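Methylmalonyl-CoA epimerase, mitochondrial (Homo sapiens, PDB 3RMU) interconverts the (R) and (S) forms of methylmalonyl-CoA in mitochondrial propionyl-CoA metabolism and binds a cobalt ion. Local coordinates at residues Q30-V35 and V44-L49; I81-D86 and V127-E132. All coordinates share one frame; numbering follows the deposited sequence.

How the interactions relate
Both contacts belong to one mixed beta sheet and come in series along the chain: the hairpin of interaction 1 closes before interaction 2 opens. Interaction 1 pairs the outermost strand 30-37 with strand 42-48, antiparallel, whereas interaction 2 pairs strand 77-85 with strand 129-133, parallel and across a long connection. Strands 53-59 and 3-12 lie between the two pairs in the strand order of that sheet. The centres are about 19 Å apart and the nearest atoms about 9 Å, without touching. Interaction 2 supplies Glu130 to the cobalt; separately, the Val44 side chain of interaction 1 comes within about 8 Å of the ion.

Interaction 1: Q30-V35 and V44-L49; sequences QVSEAV and VVFVNL
Ser32 and Phe46 exchange two hydrogen bonds where the edge strand breaks. Ser32 N donates to Phe46 O, and Phe46 N donates to Ser32 OG at 2.9 Å, nearly straight at 168°. With chi1 at 76°, Ser32 OG sits between its own backbone N and carbonyl carbon, within reach of Phe46 N and, as donor, of Glu33 O at 2.8 Å. Serine suits the spot because its short hydroxyl stands in for a strand carbonyl; the register slips by one between Val31 and Val35. Beyond the break, Val35 and Val44 resume regular pairing through reciprocal backbone bonds.

At the other end Asn48 N binds Gln30 O. Their side chains run side by side, and Asn48 ND2 reaches Gln30 OE1 at 3.1 Å from above the carbonyl plane, the amides turned 67° apart; Asn48 OD1 is held by Gly50 N. A water bridges Gln30 N and Asn48 O.

Packing divides between the two faces. Val31 CG2 lies 4.0 Å from Val47 CG2, and Ala34 CB meets Val45 CG2 at 3.8 Å; the apolar branches of Val31 and Val45 suit a face packed against helix 16-26. On the other face, Val44 CG2 stands over the centre of the Phe46 ring, while Ser32 OG lies at its edge. This is an antiparallel beta hairpin with an interrupted edge strand, in a fold of the glyoxalase (vicinal oxygen chelate) superfamily.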
loop_
_atom_site.group_PDB
_atom_site.type_symbol
_atom_site.label_atom_id
_atom_site.label_comp_id
_atom_site.label_asym_id
_atom_site.label_seq_id
_atom_site.Cartn_x
_atom_site.Cartn_y
_atom_site.Cartn_z
ATOM N N GLN A 30 10.085 -11.559 7.639
ATOM C CA GLN A 30 9.589 -12.087 8.895
ATOM C C GLN A 30 8.086 -12.120 8.796
ATOM O O GLN A 30 7.459 -11.097 8.570
ATOM C CB GLN A 30 10.029 -11.193 10.058
ATOM C CG GLN A 30 9.669 -11.757 11.413
ATOM C CD GLN A 30 10.205 -10.909 12.551
ATOM O OE1 GLN A 30 9.468 -10.134 13.156
ATOM N NE2 GLN A 30 11.499 -11.062 12.853
ATOM N N VAL A 31 7.509 -13.300 8.958
ATOM C CA VAL A 31 6.093 -13.473 8.715
ATOM C C VAL A 31 5.472 -14.246 9.898
ATOM O O VAL A 31 6.055 -15.215 10.400
ATOM C CB VAL A 31 5.896 -14.223 7.370
ATOM C CG1 VAL A 31 4.480 -14.570 7.146
ATOM C CG2 VAL A 31 6.476 -13.396 6.172
ATOM N N SER A 32 4.296 -13.802 10.331
ATOM C CA SER A 32 3.558 -14.443 11.418
ATOM C C SER A 32 2.855 -15.696 10.930
ATOM O O SER A 32 2.640 -15.883 9.744
ATOM C CB SER A 32 2.517 -13.500 12.020
ATOM O OG SER A 32 1.356 -13.360 11.182
ATOM N N GLU A 33 2.478 -16.541 11.868
ATOM C CA GLU A 33 1.440 -17.520 11.621
ATOM C C GLU A 33 0.113 -16.819 11.260
ATOM O O GLU A 33 -0.137 -15.685 11.690
ATOM C CB GLU A 33 1.240 -18.368 12.877
ATOM C CG GLU A 33 2.429 -19.234 13.272
ATOM C CD GLU A 33 2.102 -20.157 14.452
ATOM O OE1 GLU A 33 2.055 -19.665 15.606
ATOM O OE2 GLU A 33 1.891 -21.372 14.224
ATOM N N ALA A 34 -0.712 -17.480 10.447
ATOM C CA ALA A 34 -2.082 -17.030 10.194
ATOM C C ALA A 34 -2.889 -16.970 11.482
ATOM O O ALA A 34 -2.887 -17.922 12.273
ATOM C CB ALA A 34 -2.765 -17.925 9.207
ATOM N N VAL A 35 -3.576 -15.846 11.681
ATOM C CA VAL A 35 -4.432 -15.598 12.850
ATOM C C VAL A 35 -5.882 -15.410 12.385
ATOM O O VAL A 35 -6.148 -14.453 11.675
ATOM C CB VAL A 35 -3.998 -14.269 13.546
ATOM C CG1 VAL A 35 -4.864 -14.003 14.753
ATOM C CG2 VAL A 35 -2.530 -14.347 13.965
ATOM N N VAL A 44 -5.601 -13.167 9.052
ATOM C CA VAL A 44 -4.491 -12.249 8.734
ATOM C C VAL A 44 -3.130 -12.917 8.918
ATOM O O VAL A 44 -2.931 -13.681 9.889
ATOM C CB VAL A 44 -4.544 -10.960 9.609
ATOM C CG1 VAL A 44 -4.577 -11.312 11.099
ATOM C CG2 VAL A 44 -3.349 -9.975 9.260
ATOM N N VAL A 45 -2.191 -12.626 8.021
ATOM C CA VAL A 45 -0.771 -12.862 8.333
ATOM C C VAL A 45 -0.100 -11.481 8.306
ATOM O O VAL A 45 -0.330 -10.655 7.417
ATOM C CB VAL A 45 -0.085 -13.859 7.338
ATOM C CG1 VAL A 45 1.450 -13.697 7.276
ATOM C CG2 VAL A 45 -0.461 -15.340 7.594
ATOM N N PHE A 46 0.729 -11.243 9.314
ATOM C CA PHE A 46 1.499 -10.019 9.451
ATOM C C PHE A 46 2.890 -10.221 8.879
ATOM O O PHE A 46 3.577 -11.165 9.263
ATOM C CB PHE A 46 1.620 -9.659 10.949
ATOM C CG PHE A 46 0.318 -9.418 11.604
ATOM C CD1 PHE A 46 -0.322 -8.180 11.464
ATOM C CD2 PHE A 46 -0.328 -10.434 12.314
ATOM C CE1 PHE A 46 -1.588 -7.950 12.055
ATOM C CE2 PHE A 46 -1.576 -10.215 12.891
ATOM C CZ PHE A 46 -2.217 -8.963 12.751
ATOM N N VAL A 47 3.282 -9.367 7.932
ATOM C CA VAL A 47 4.652 -9.359 7.419
ATOM C C VAL A 47 5.348 -8.168 8.061
ATOM O O VAL A 47 4.925 -7.045 7.859
ATOM C CB VAL A 47 4.698 -9.246 5.924
ATOM C CG1 VAL A 47 6.158 -9.187 5.444
ATOM C CG2 VAL A 47 3.930 -10.419 5.302
ATOM N N ASN A 48 6.346 -8.431 8.891
ATOM C CA ASN A 48 6.975 -7.364 9.664
ATOM C C ASN A 48 8.193 -6.855 8.906
ATOM O O ASN A 48 9.206 -7.518 8.870
ATOM C CB ASN A 48 7.351 -7.845 11.046
ATOM C CG ASN A 48 8.075 -6.758 11.894
ATOM O OD1 ASN A 48 8.112 -5.584 11.529
ATOM N ND2 ASN A 48 8.635 -7.168 13.026
ATOM N N LEU A 49 8.050 -5.688 8.281
ATOM C CA LEU A 49 9.152 -5.039 7.580
ATOM C C LEU A 49 10.005 -4.082 8.446
ATOM O O LEU A 49 10.871 -3.394 7.889
ATOM C CB LEU A 49 8.666 -4.363 6.300
ATOM C CG LEU A 49 7.880 -5.207 5.291
ATOM C CD1 LEU A 49 7.356 -4.362 4.172
ATOM C CD2 LEU A 49 8.759 -6.376 4.746
HETATM O O HOH W 1 10.778 -8.830 7.078
#

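Interaction 2: I81-D86 and V127-E132; sequences ICIEVD and VLVELE. With CO (cobalt (II) ion), chain E.
Ile81 packs against Val127 and Val129 in a parallel strand pairing. Its chi1 of 55° sets CG1 between the backbone N and the carbonyl carbon, bending the chain toward the partner segment: Ile81 CD1 meets Val127 CG1 at 3.7 Å, the two side chains crossing at about a right angle, and Ile81 CG1 touches Val129 CG2. A branched apolar residue suits the place because its long arm packs against the two valines while Met54 of the second subunit packs on it too. Further along this face, Leu131 CD2 bridges Ile83 CB and Val85 CG1, the latter at 3.9 Å.

On the opposite face Glu132 lies extended, its CB 3.7 Å from Cys82 SG. Glu132 is a buried residue, and its OE2 is hydrogen-bonded to His112; Glu84 OE2, 5.1 Å from Glu132 OE2, takes its own bond from Asn7. These polar partners probably ease the closeness of two groups likely to be negative.

Cys82 sits between Glu132 and Glu130 with a small, weakly polar group. Cys82 SG is 3.8 Å from Glu130 CD, and Cys82 CB lies 3.5 Å from Glu130 OE1, packing beside the metal ligand. In Glu130, chi1 of 171° turns CG away from the backbone N, and the chain stretches out until OE1 binds cobalt at 1.9 Å; three waters and His8 and His80 complete the ion's shell.

Five backbone hydrogen bonds knit the strands, in register from Ile81 with Val129 to Glu84 with Glu132. Ligands on the neighbouring strands 3-12, 77-85 and 129-133 make a metal site as in the metal-dependent enzymes of the vicinal oxygen chelate superfamily.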
loop_
_atom_site.group_PDB
_atom_site.type_symbol
_atom_site.label_atom_id
_atom_site.label_comp_id
_atom_site.label_asym_id
_atom_site.label_seq_id
_atom_site.Cartn_x
_atom_site.Cartn_y
_atom_site.Cartn_z
ATOM N N ILE A 81 -4.752 1.263 3.231
ATOM C CA ILE A 81 -3.617 1.670 4.074
ATOM C C ILE A 81 -4.167 2.105 5.414
ATOM O O ILE A 81 -5.273 2.658 5.495
ATOM C CB ILE A 81 -2.807 2.778 3.413
ATOM C CG1 ILE A 81 -3.685 3.997 3.039
ATOM C CG2 ILE A 81 -2.113 2.228 2.129
ATOM C CD1 ILE A 81 -2.873 5.232 2.546
ATOM N N CYS A 82 -3.413 1.886 6.481
ATOM C CA CYS A 82 -3.866 2.283 7.765
ATOM C C CYS A 82 -2.882 3.268 8.359
ATOM O O CYS A 82 -1.703 2.958 8.516
ATOM C CB CYS A 82 -4.053 1.096 8.696
ATOM S SG CYS A 82 -4.439 1.572 10.392
ATOM N N ILE A 83 -3.381 4.459 8.657
ATOM C CA ILE A 83 -2.563 5.516 9.245
ATOM C C ILE A 83 -3.026 5.840 10.676
ATOM O O ILE A 83 -4.232 5.937 10.983
ATOM C CB ILE A 83 -2.556 6.800 8.349
ATOM C CG1 ILE A 83 -2.226 6.473 6.895
ATOM C CG2 ILE A 83 -1.557 7.886 8.887
ATOM C CD1 ILE A 83 -2.308 7.690 5.961
ATOM N N GLU A 84 -2.061 6.024 11.565
ATOM C CA GLU A 84 -2.377 6.314 12.945
ATOM C C GLU A 84 -2.755 7.771 13.152
ATOM O O GLU A 84 -2.299 8.662 12.438
ATOM C CB GLU A 84 -1.224 5.924 13.866
ATOM C CG GLU A 84 -1.016 4.418 13.833
ATOM C CD GLU A 84 0.102 3.937 14.701
ATOM O OE1 GLU A 84 0.691 4.749 15.443
ATOM O OE2 GLU A 84 0.399 2.732 14.629
ATOM N N VAL A 85 -3.606 8.002 14.135
ATOM C CA VAL A 85 -3.953 9.351 14.534
ATOM C C VAL A 85 -3.908 9.401 16.052
ATOM O O VAL A 85 -4.078 8.380 16.713
ATOM C CB VAL A 85 -5.362 9.803 14.025
ATOM C CG1 VAL A 85 -5.413 9.836 12.492
ATOM C CG2 VAL A 85 -6.480 8.919 14.602
ATOM N N ASP A 86 -3.669 10.570 16.630
ATOM C CA ASP A 86 -3.562 10.579 18.100
ATOM C C ASP A 86 -4.917 10.529 18.812
ATOM O O ASP A 86 -4.988 10.071 19.938
ATOM C CB ASP A 86 -2.666 11.711 18.645
ATOM C CG ASP A 86 -3.170 13.074 18.289
ATOM O OD1 ASP A 86 -4.168 13.155 17.538
ATOM O OD2 ASP A 86 -2.568 14.078 18.738
ATOM N N VAL A 127 -7.139 6.010 -2.560
ATOM C CA VAL A 127 -7.144 4.711 -1.858
ATOM C C VAL A 127 -8.147 4.634 -0.687
ATOM O O VAL A 127 -8.511 5.672 -0.122
ATOM C CB VAL A 127 -5.735 4.441 -1.273
ATOM C CG1 VAL A 127 -5.384 5.476 -0.217
ATOM C CG2 VAL A 127 -5.651 3.070 -0.678
ATOM N N LEU A 128 -8.536 3.419 -0.267
ATOM C CA LEU A 128 -9.253 3.240 1.015
ATOM C C LEU A 128 -8.309 3.448 2.175
ATOM O O LEU A 128 -7.309 2.738 2.309
ATOM C CB LEU A 128 -9.941 1.877 1.096
ATOM C CG LEU A 128 -10.592 1.504 2.432
ATOM C CD1 LEU A 128 -11.807 2.385 2.742
ATOM C CD2 LEU A 128 -11.048 0.043 2.406
ATOM N N VAL A 129 -8.630 4.417 3.015
ATOM C CA VAL A 129 -7.777 4.785 4.135
ATOM C C VAL A 129 -8.470 4.463 5.456
ATOM O O VAL A 129 -9.598 4.885 5.696
ATOM C CB VAL A 129 -7.374 6.249 4.106
ATOM C CG1 VAL A 129 -6.536 6.594 5.359
ATOM C CG2 VAL A 129 -6.614 6.609 2.786
ATOM N N GLU A 130 -7.781 3.689 6.297
ATOM C CA GLU A 130 -8.257 3.359 7.667
ATOM C C GLU A 130 -7.440 4.260 8.577
ATOM O O GLU A 130 -6.229 4.394 8.397
ATOM C CB GLU A 130 -7.922 1.891 7.926
ATOM C CG GLU A 130 -8.125 1.361 9.334
ATOM C CD GLU A 130 -7.752 -0.125 9.498
ATOM O OE1 GLU A 130 -7.002 -0.809 8.695
ATOM O OE2 GLU A 130 -8.300 -0.649 10.510
ATOM N N LEU A 131 -8.102 4.959 9.471
ATOM C CA LEU A 131 -7.446 5.770 10.504
ATOM C C LEU A 131 -7.641 5.065 11.832
ATOM O O LEU A 131 -8.743 4.642 12.168
ATOM C CB LEU A 131 -8.023 7.174 10.590
ATOM C CG LEU A 131 -7.827 8.055 9.341
ATOM C CD1 LEU A 131 -8.521 9.411 9.508
ATOM C CD2 LEU A 131 -6.323 8.213 9.039
ATOM N N GLU A 132 -6.555 4.950 12.590
ATOM C CA GLU A 132 -6.586 4.159 13.809
ATOM C C GLU A 132 -5.933 4.907 14.916
ATOM O O GLU A 132 -4.891 5.528 14.750
ATOM C CB GLU A 132 -5.910 2.787 13.582
ATOM C CG GLU A 132 -5.823 1.945 14.868
ATOM C CD GLU A 132 -5.308 0.521 14.638
ATOM O OE1 GLU A 132 -6.106 -0.396 14.345
ATOM O OE2 GLU A 132 -4.099 0.312 14.760
HETATM CO CO CO E . -6.487 -2.564 8.371
HETATM O O HOH W 2 -8.502 -3.520 9.028
HETATM O O HOH W 3 -6.743 -3.691 10.431
HETATM O O HOH W 4 -6.084 -4.811 7.883
#